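Local coordinates for tripartite motif-containing protein 65 (Homo sapiens, PDB 7JL4) that acts as an E3 ubiquitin ligase in innate immunity, autophagy and inflammation, the piece here being its PRY-SPRY (B30.2) domain, at residues Q61-Q66 and L93-L98; S83-V88 and H101-G106. One frame throughout, in Å; residues are numbered along the deposited sequence. Where two conformers were deposited one is given.

Interaction 1: Q61-Q66 and L93-L98; sequences QVQCAQ and LPRSRL. Unlike the reference sequence in segment 93-98: Ser96 (reference Cys).
Gln63 and Arg95 cross at about a right angle, the primary amide of one beside the guanidinium of the other, with the two planes 67° apart. The nearest atoms, Gln63 NE2 and Arg95 NH1, lie 3.5 Å from each other. Both are N-H donors, and no direct hydrogen bond joins them. The link is a water instead: it accepts from Arg95 NH2 at 2.9 Å and donates weakly to Gln63 OE1 at 3.4 Å.

Gln63 reaches out from strand 61-63 with CG lying between its own backbone N and carbonyl carbon (chi1 69°), and beyond CG the chain is straight, which carries the amide out to the loop. Arg95 arrives differently. Its CB does not point at the strand, but a turn about the CB-CG bond (chi2 -87°) brings the guanidinium back to Gln63. Each group is also held from outside the pair: Gln63 NE2 donates to Asp25 OD2, Arg95 NE donates to Gly55 O, and the guanidinium makes a cation-pi contact with Phe57.

Two residues earlier on the strand, Gln61 extends its side chain across Leu93, again at about a right angle, and the Leu93 CD2 methyl touches its amide end. Both residues are buried, whereas Gln63 and Arg95 remain partly exposed. A glycerol, probably from the crystallisation liquor, lies near Gln63.

The contact thus brings the edge strand 61-63 of the SPRY sheet only lightly against the loop between strands 84-89 and 111-116, with little area shared. Its polar half relies on a bridging water and on separate partners for each group. Because Gln63 NE2 gives a proton to Asp25 while OE1 takes the weak bond from the water, the two ends of the amide are told apart and its flip is probably fixed.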
ATOM      1  N   GLN A  61       6.305   4.688  -7.672  1.00 23.43           N
ATOM      2  CA  GLN A  61       5.787   4.676  -6.304  1.00 22.27           C
ATOM      3  C   GLN A  61       5.231   6.036  -5.884  1.00 25.37           C
ATOM      4  O   GLN A  61       5.509   7.085  -6.483  1.00 23.60           O
ATOM      5  CB  GLN A  61       6.863   4.232  -5.284  1.00 21.13           C
ATOM      6  CG  GLN A  61       7.280   2.763  -5.484  1.00 24.60           C
ATOM      7  CD  GLN A  61       8.468   2.321  -4.645  1.00 27.98           C
ATOM      8  OE1 GLN A  61       8.891   2.987  -3.687  1.00 28.89           O
ATOM      9  NE2 GLN A  61       9.028   1.205  -5.017  1.00 20.50           N
ATOM     10  N   VAL A  62       4.421   5.991  -4.828  1.00 21.93           N
ATOM     11  CA  VAL A  62       3.874   7.191  -4.206  1.00 20.77           C
ATOM     12  C   VAL A  62       3.580   6.814  -2.764  1.00 23.72           C
ATOM     13  O   VAL A  62       3.214   5.669  -2.483  1.00 22.00           O
ATOM     14  CB  VAL A  62       2.602   7.671  -4.941  1.00 22.16           C
ATOM     15  CG1 VAL A  62       1.576   6.545  -4.976  1.00 25.21           C
ATOM     16  CG2 VAL A  62       2.017   8.943  -4.258  1.00 23.16           C
ATOM     17  N   GLN A  63       3.750   7.770  -1.842  1.00 22.85           N
ATOM     18  CA  GLN A  63       3.460   7.529  -0.433  1.00 21.23           C
ATOM     19  C   GLN A  63       2.285   8.400   0.018  1.00 22.25           C
ATOM     20  O   GLN A  63       1.799   9.266  -0.718  1.00 24.78           O
ATOM     21  CB  GLN A  63       4.686   7.804   0.450  1.00 26.38           C
ATOM     22  CG  GLN A  63       5.055   9.288   0.527  1.00 30.55           C
ATOM     23  CD  GLN A  63       6.312   9.570   1.351  1.00 39.66           C
ATOM     24  OE1 GLN A  63       7.009   8.654   1.781  1.00 34.76           O
ATOM     25  NE2 GLN A  63       6.586  10.853   1.591  1.00 38.39           N
ATOM     26  N   CYS A  64       1.807   8.146   1.231  1.00 21.42           N
ATOM     27  CA  CYS A  64       0.678   8.902   1.759  1.00 20.62           C
ATOM     28  C   CYS A  64       1.175  10.047   2.621  1.00 19.61           C
ATOM     29  O   CYS A  64       2.335  10.104   3.034  1.00 19.63           O
ATOM     30  CB  CYS A  64      -0.254   8.001   2.569  1.00 25.59           C
ATOM     31  SG  CYS A  64      -1.223   6.859   1.561  1.00 21.04           S
ATOM     32  N   ALA A  65       0.263  10.964   2.916  1.00 18.77           N
ATOM     33  CA  ALA A  65       0.570  12.102   3.761  1.00 23.92           C
ATOM     34  C   ALA A  65       0.449  11.788   5.240  1.00 25.60           C
ATOM     35  O   ALA A  65       0.626  12.697   6.058  1.00 34.04           O
ATOM     36  CB  ALA A  65      -0.361  13.269   3.422  1.00 24.20           C
ATOM     37  N   GLN A  66       0.128  10.557   5.610  1.00 23.37           N
ATOM     38  CA  GLN A  66      -0.034  10.182   7.011  1.00 20.62           C
ATOM     39  C   GLN A  66       1.087   9.238   7.432  1.00 27.86           C
ATOM     40  O   GLN A  66       1.553   8.426   6.626  1.00 21.90           O
ATOM     41  CB  GLN A  66      -1.383   9.484   7.244  1.00 18.18           C
ATOM     42  CG  GLN A  66      -2.588  10.416   7.018  1.00 24.29           C
ATOM     43  CD  GLN A  66      -2.916  10.628   5.541  1.00 23.31           C
ATOM     44  OE1 GLN A  66      -2.670   9.753   4.689  1.00 22.52           O
ATOM     45  NE2 GLN A  66      -3.459  11.781   5.229  1.00 21.96           N
ATOM     46  N   LEU A  93      13.322   5.376   3.133  1.00 39.69           N
ATOM     47  CA  LEU A  93      13.142   4.593   1.917  1.00 33.88           C
ATOM     48  C   LEU A  93      13.673   5.367   0.715  1.00 35.84           C
ATOM     49  O   LEU A  93      13.270   6.518   0.503  1.00 33.84           O
ATOM     50  CB  LEU A  93      11.672   4.235   1.708  1.00 34.95           C
ATOM     51  CG  LEU A  93      11.365   3.363   0.490  1.00 31.90           C
ATOM     52  CD1 LEU A  93      11.945   1.955   0.670  1.00 34.72           C
ATOM     53  CD2 LEU A  93       9.860   3.281   0.234  1.00 27.49           C
ATOM     54  N   PRO A  94      14.589   4.799  -0.071  1.00 33.13           N
ATOM     55  CA  PRO A  94      15.146   5.544  -1.206  1.00 35.46           C
ATOM     56  C   PRO A  94      14.105   5.853  -2.279  1.00 33.71           C
ATOM     57  O   PRO A  94      13.202   5.064  -2.558  1.00 32.23           O
ATOM     58  CB  PRO A  94      16.239   4.608  -1.744  1.00 45.42           C
ATOM     59  CG  PRO A  94      16.597   3.731  -0.572  1.00 43.78           C
ATOM     60  CD  PRO A  94      15.294   3.527   0.155  1.00 41.39           C
ATOM     61  N   ARG A  95      14.265   7.022  -2.898  1.00 34.88           N
ATOM     62  CA  ARG A  95      13.409   7.466  -3.989  1.00 34.74           C
ATOM     63  C   ARG A  95      13.984   7.146  -5.368  1.00 36.52           C
ATOM     64  O   ARG A  95      13.226   7.102  -6.345  1.00 36.33           O
ATOM     65  CB  ARG A  95      13.187   8.985  -3.891  1.00 43.63           C
ATOM     66  CG  ARG A  95      12.634   9.488  -2.556  1.00 41.68           C
ATOM     67  CD  ARG A  95      11.136   9.450  -2.536  1.00 43.26           C
ATOM     68  NE  ARG A  95      10.584  10.321  -1.508  1.00 50.47           N
ATOM     69  CZ  ARG A  95      10.510  10.010  -0.218  1.00 48.32           C
ATOM     70  NH1 ARG A  95       9.992  10.887   0.643  1.00 51.71           N
ATOM     71  NH2 ARG A  95      10.923   8.817   0.209  1.00 46.63           N
ATOM     72  N   SER A  96      15.292   6.921  -5.473  1.00 39.03           N
ATOM     73  CA  SER A  96      15.938   6.756  -6.766  1.00 41.53           C
ATOM     74  C   SER A  96      15.835   5.323  -7.262  1.00 46.89           C
ATOM     75  O   SER A  96      15.749   4.368  -6.487  1.00 46.72           O
ATOM     76  CB  SER A  96      17.416   7.147  -6.704  1.00 46.48           C
ATOM     77  OG  SER A  96      18.038   6.583  -5.563  1.00 64.13           O
ATOM     78  N   ARG A  97      15.859   5.192  -8.577  1.00 44.86           N
ATOM     79  CA  ARG A  97      15.960   3.920  -9.265  1.00 45.24           C
ATOM     80  C   ARG A  97      17.412   3.743  -9.697  1.00 55.77           C
ATOM     81  O   ARG A  97      17.812   4.220 -10.756  1.00 55.10           O
ATOM     82  CB  ARG A  97      15.072   3.911 -10.487  1.00 47.34           C
ATOM     83  CG  ARG A  97      15.128   2.598 -11.215  1.00 59.46           C
ATOM     84  CD  ARG A  97      14.236   2.689 -12.394  1.00 54.88           C
ATOM     85  NE  ARG A  97      14.292   1.500 -13.223  1.00 62.17           N
ATOM     86  CZ  ARG A  97      13.568   1.368 -14.325  1.00 61.68           C
ATOM     87  NH1 ARG A  97      12.790   2.375 -14.712  1.00 66.80           N
ATOM     88  NH2 ARG A  97      13.642   0.263 -15.046  1.00 56.80           N
ATOM     89  N   LEU A  98      18.216   3.073  -8.876  1.00 52.30           N
ATOM     90  CA  LEU A  98      19.607   2.861  -9.243  0.53 63.65           C
ATOM     91  C   LEU A  98      19.794   1.712 -10.227  1.00 69.07           C
ATOM     92  O   LEU A  98      20.834   1.649 -10.899  1.00 71.14           O
ATOM     93  CB  LEU A  98      20.448   2.614  -7.992  0.53 65.90           C
ATOM     94  CG  LEU A  98      20.461   3.784  -7.011  0.53 58.00           C
ATOM     95  CD1 LEU A  98      21.384   3.471  -5.850  0.53 66.71           C
ATOM     96  CD2 LEU A  98      20.872   5.063  -7.707  0.53 61.79           C
TER
HETATM   97  O   HOH W   1      10.149   7.731   2.738  1.00 52.80           O

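Interaction 2: S83-V88 and H101-G106; sequences SVTLGV and HTDNIG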
ATOM      1  N   SER A  83      -0.720  -6.345 -10.141  1.00 28.32           N
ATOM      2  CA  SER A  83       0.546  -5.636 -10.357  1.00 27.82           C
ATOM      3  C   SER A  83       0.537  -4.288  -9.633  1.00 28.80           C
ATOM      4  O   SER A  83       0.776  -3.231 -10.217  1.00 26.66           O
ATOM      5  CB  SER A  83       0.864  -5.480 -11.838  1.00 33.63           C
ATOM      6  OG  SER A  83       0.791  -6.756 -12.474  1.00 30.72           O
ATOM      7  N   VAL A  84       0.225  -4.345  -8.341  1.00 29.36           N
ATOM      8  CA  VAL A  84       0.401  -3.236  -7.418  1.00 21.56           C
ATOM      9  C   VAL A  84       1.063  -3.783  -6.162  1.00 22.69           C
ATOM     10  O   VAL A  84       0.981  -4.981  -5.864  1.00 26.11           O
ATOM     11  CB  VAL A  84      -0.947  -2.543  -7.083  1.00 24.96           C
ATOM     12  CG1 VAL A  84      -1.609  -2.025  -8.366  1.00 24.83           C
ATOM     13  CG2 VAL A  84      -1.884  -3.500  -6.374  1.00 23.98           C
ATOM     14  N   THR A  85       1.717  -2.890  -5.404  1.00 19.37           N
ATOM     15  CA  THR A  85       2.315  -3.257  -4.125  1.00 16.33           C
ATOM     16  C   THR A  85       1.813  -2.287  -3.070  1.00 20.32           C
ATOM     17  O   THR A  85       1.789  -1.076  -3.306  1.00 21.58           O
ATOM     18  CB  THR A  85       3.851  -3.216  -4.139  1.00 21.58           C
ATOM     19  OG1 THR A  85       4.355  -4.094  -5.145  1.00 22.30           O
ATOM     20  CG2 THR A  85       4.435  -3.648  -2.756  1.00 15.59           C
ATOM     21  N   LEU A  86       1.406  -2.823  -1.925  1.00 18.49           N
ATOM     22  CA  LEU A  86       0.910  -2.040  -0.795  1.00 19.43           C
ATOM     23  C   LEU A  86       1.847  -2.266   0.378  1.00 18.33           C
ATOM     24  O   LEU A  86       2.114  -3.416   0.740  1.00 16.09           O
ATOM     25  CB  LEU A  86      -0.504  -2.493  -0.390  1.00 22.94           C
ATOM     26  CG  LEU A  86      -1.755  -2.307  -1.257  1.00 27.57           C
ATOM     27  CD1 LEU A  86      -1.665  -3.060  -2.564  1.00 29.57           C
ATOM     28  CD2 LEU A  86      -2.893  -2.902  -0.456  1.00 33.09           C
ATOM     29  N   GLY A  87       2.307  -1.185   1.009  1.00 18.74           N
ATOM     30  CA  GLY A  87       3.294  -1.365   2.055  1.00 18.87           C
ATOM     31  C   GLY A  87       3.382  -0.183   2.997  1.00 18.89           C
ATOM     32  O   GLY A  87       2.612   0.777   2.908  1.00 19.40           O
ATOM     33  N   VAL A  88       4.337  -0.281   3.920  1.00 18.48           N
ATOM     34  CA  VAL A  88       4.709   0.821   4.804  1.00 21.76           C
ATOM     35  C   VAL A  88       6.230   0.890   4.866  1.00 21.75           C
ATOM     36  O   VAL A  88       6.919  -0.118   4.660  1.00 21.27           O
ATOM     37  CB  VAL A  88       4.120   0.641   6.215  1.00 18.62           C
ATOM     38  CG1 VAL A  88       2.593   0.767   6.159  1.00 16.67           C
ATOM     39  CG2 VAL A  88       4.538  -0.687   6.796  1.00 18.21           C
ATOM     40  N   HIS A 101      15.231  -2.578 -11.244  1.00 37.32           N
ATOM     41  CA  HIS A 101      13.995  -2.759 -10.491  1.00 41.20           C
ATOM     42  C   HIS A 101      13.268  -1.424 -10.345  1.00 37.39           C
ATOM     43  O   HIS A 101      13.897  -0.375 -10.203  1.00 38.12           O
ATOM     44  CB  HIS A 101      14.284  -3.378  -9.112  1.00 34.83           C
ATOM     45  CG  HIS A 101      15.167  -4.593  -9.165  1.00 44.31           C
ATOM     46  ND1 HIS A 101      14.857  -5.706  -9.919  1.00 50.75           N
ATOM     47  CD2 HIS A 101      16.353  -4.866  -8.567  1.00 55.48           C
ATOM     48  CE1 HIS A 101      15.819  -6.608  -9.796  1.00 48.61           C
ATOM     49  NE2 HIS A 101      16.739  -6.122  -8.981  1.00 51.05           N
ATOM     50  N   THR A 102      11.935  -1.470 -10.401  1.00 29.14           N
ATOM     51  CA  THR A 102      11.093  -0.277 -10.294  1.00 28.06           C
ATOM     52  C   THR A 102      10.307  -0.228  -8.996  1.00 25.37           C
ATOM     53  O   THR A 102       9.583   0.749  -8.759  1.00 27.92           O
ATOM     54  CB  THR A 102      10.104  -0.205 -11.464  1.00 32.18           C
ATOM     55  OG1 THR A 102       9.208  -1.324 -11.381  1.00 34.00           O
ATOM     56  CG2 THR A 102      10.848  -0.251 -12.812  1.00 35.25           C
ATOM     57  N   ASP A 103      10.406  -1.263  -8.168  1.00 26.55           N
ATOM     58  CA  ASP A 103       9.678  -1.380  -6.902  1.00 23.97           C
ATOM     59  C   ASP A 103      10.714  -1.712  -5.843  1.00 28.34           C
ATOM     60  O   ASP A 103      11.450  -2.696  -5.992  1.00 29.43           O
ATOM     61  CB  ASP A 103       8.629  -2.503  -7.031  1.00 24.16           C
ATOM     62  CG  ASP A 103       7.776  -2.727  -5.776  1.00 26.28           C
ATOM     63  OD1 ASP A 103       7.863  -1.974  -4.772  1.00 24.33           O
ATOM     64  OD2 ASP A 103       6.983  -3.703  -5.818  1.00 24.92           O
ATOM     65  N   ASN A 104      10.831  -0.883  -4.804  1.00 22.56           N
ATOM     66  CA  ASN A 104      11.752  -1.225  -3.725  1.00 21.18           C
ATOM     67  C   ASN A 104      11.037  -1.467  -2.398  1.00 24.65           C
ATOM     68  O   ASN A 104      11.704  -1.543  -1.354  1.00 22.90           O
ATOM     69  CB  ASN A 104      12.852  -0.157  -3.590  1.00 23.09           C
ATOM     70  CG  ASN A 104      12.345   1.142  -2.968  1.00 30.82           C
ATOM     71  OD1 ASN A 104      11.147   1.293  -2.692  1.00 25.57           O
ATOM     72  ND2 ASN A 104      13.267   2.074  -2.713  1.00 27.40           N
ATOM     73  N   ILE A 105       9.710  -1.620  -2.413  1.00 22.07           N
ATOM     74  CA  ILE A 105       8.945  -1.792  -1.179  1.00 23.35           C
ATOM     75  C   ILE A 105       9.177  -3.203  -0.641  1.00 21.68           C
ATOM     76  O   ILE A 105       8.872  -4.196  -1.312  1.00 20.92           O
ATOM     77  CB  ILE A 105       7.450  -1.522  -1.411  1.00 25.44           C
ATOM     78  CG1 ILE A 105       7.230  -0.100  -1.933  1.00 24.82           C
ATOM     79  CG2 ILE A 105       6.657  -1.712  -0.091  1.00 20.79           C
ATOM     80  CD1 ILE A 105       5.827   0.146  -2.507  1.00 24.12           C
ATOM     81  N   GLY A 106       9.688  -3.298   0.589  1.00 20.71           N
ATOM     82  CA  GLY A 106      10.063  -4.593   1.137  1.00 20.43           C
ATOM     83  C   GLY A 106      11.360  -5.149   0.603  1.00 21.01           C
ATOM     84  O   GLY A 106      11.695  -6.314   0.886  1.00 23.46           O
TER
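An Asx turn at Asp103, in the long loop between strands 84-89 and 111-116 of the SPRY beta-sandwich, presents its carboxylate to Thr85 on the first of these strands. Thr85 OG1 donates to Asp103 OD2 at 2.7 Å, meeting the oxygen on its syn side, 30° out of the carboxylate plane. The other oxygen, OD1, closes the turn by accepting from Ile105 N at 3.0 Å, from above the plane. With CG anti to the backbone N (chi1 -179°), Asp103 holds its carboxylate between strand and turn. OD2 also forms a salt bridge with Arg107, whose NH2 reaches Ile105 O as well.

Beside this polar pair, the Thr85 CG2 methyl packs 3.9 Å from Ile105 CB as the two side chains slide past each other. Ile105 CG2 then rests 4.0 Å from Gly87 CA; a CB on Gly87 would run into that methyl. Replacing Asp103 by an alanine would probably leave the buried Thr85 hydroxyl without its acceptor, the turn unclosed and Arg107 short of its counter-charge.

Trp179 of the adjacent strand 175-180 touches Thr85, Asp103 and Ile105, and Gln61 of strand 61-63 borders the loop residues Asp103 and Ile105. Leu86 points away from the loop and packs on Leu140 and Met142 of strand 139-145 in the other sheet.

Overall arrangement
The two interactions lie about 10 Å apart, centre to centre, on one six-stranded antiparallel sheet of the SPRY sandwich. Strand 61-63 is at its edge and strand 84-89 lies further in, with strand 175-180 between them. Along the chain the segments alternate: 61-66, 83-88, 93-98, 101-106. Both loop segments belong to the single long connection between strands 84-89 and 111-116, which therefore meets the sheet at two places, through a water at the edge strand and a direct hydrogen bond further in. Its two parts are also joined directly, Pro94 O lying 3.0 Å from Asn104 ND2 in a probable hydrogen bond. In TRIM proteins the SPRY loops commonly shape the target-binding surface.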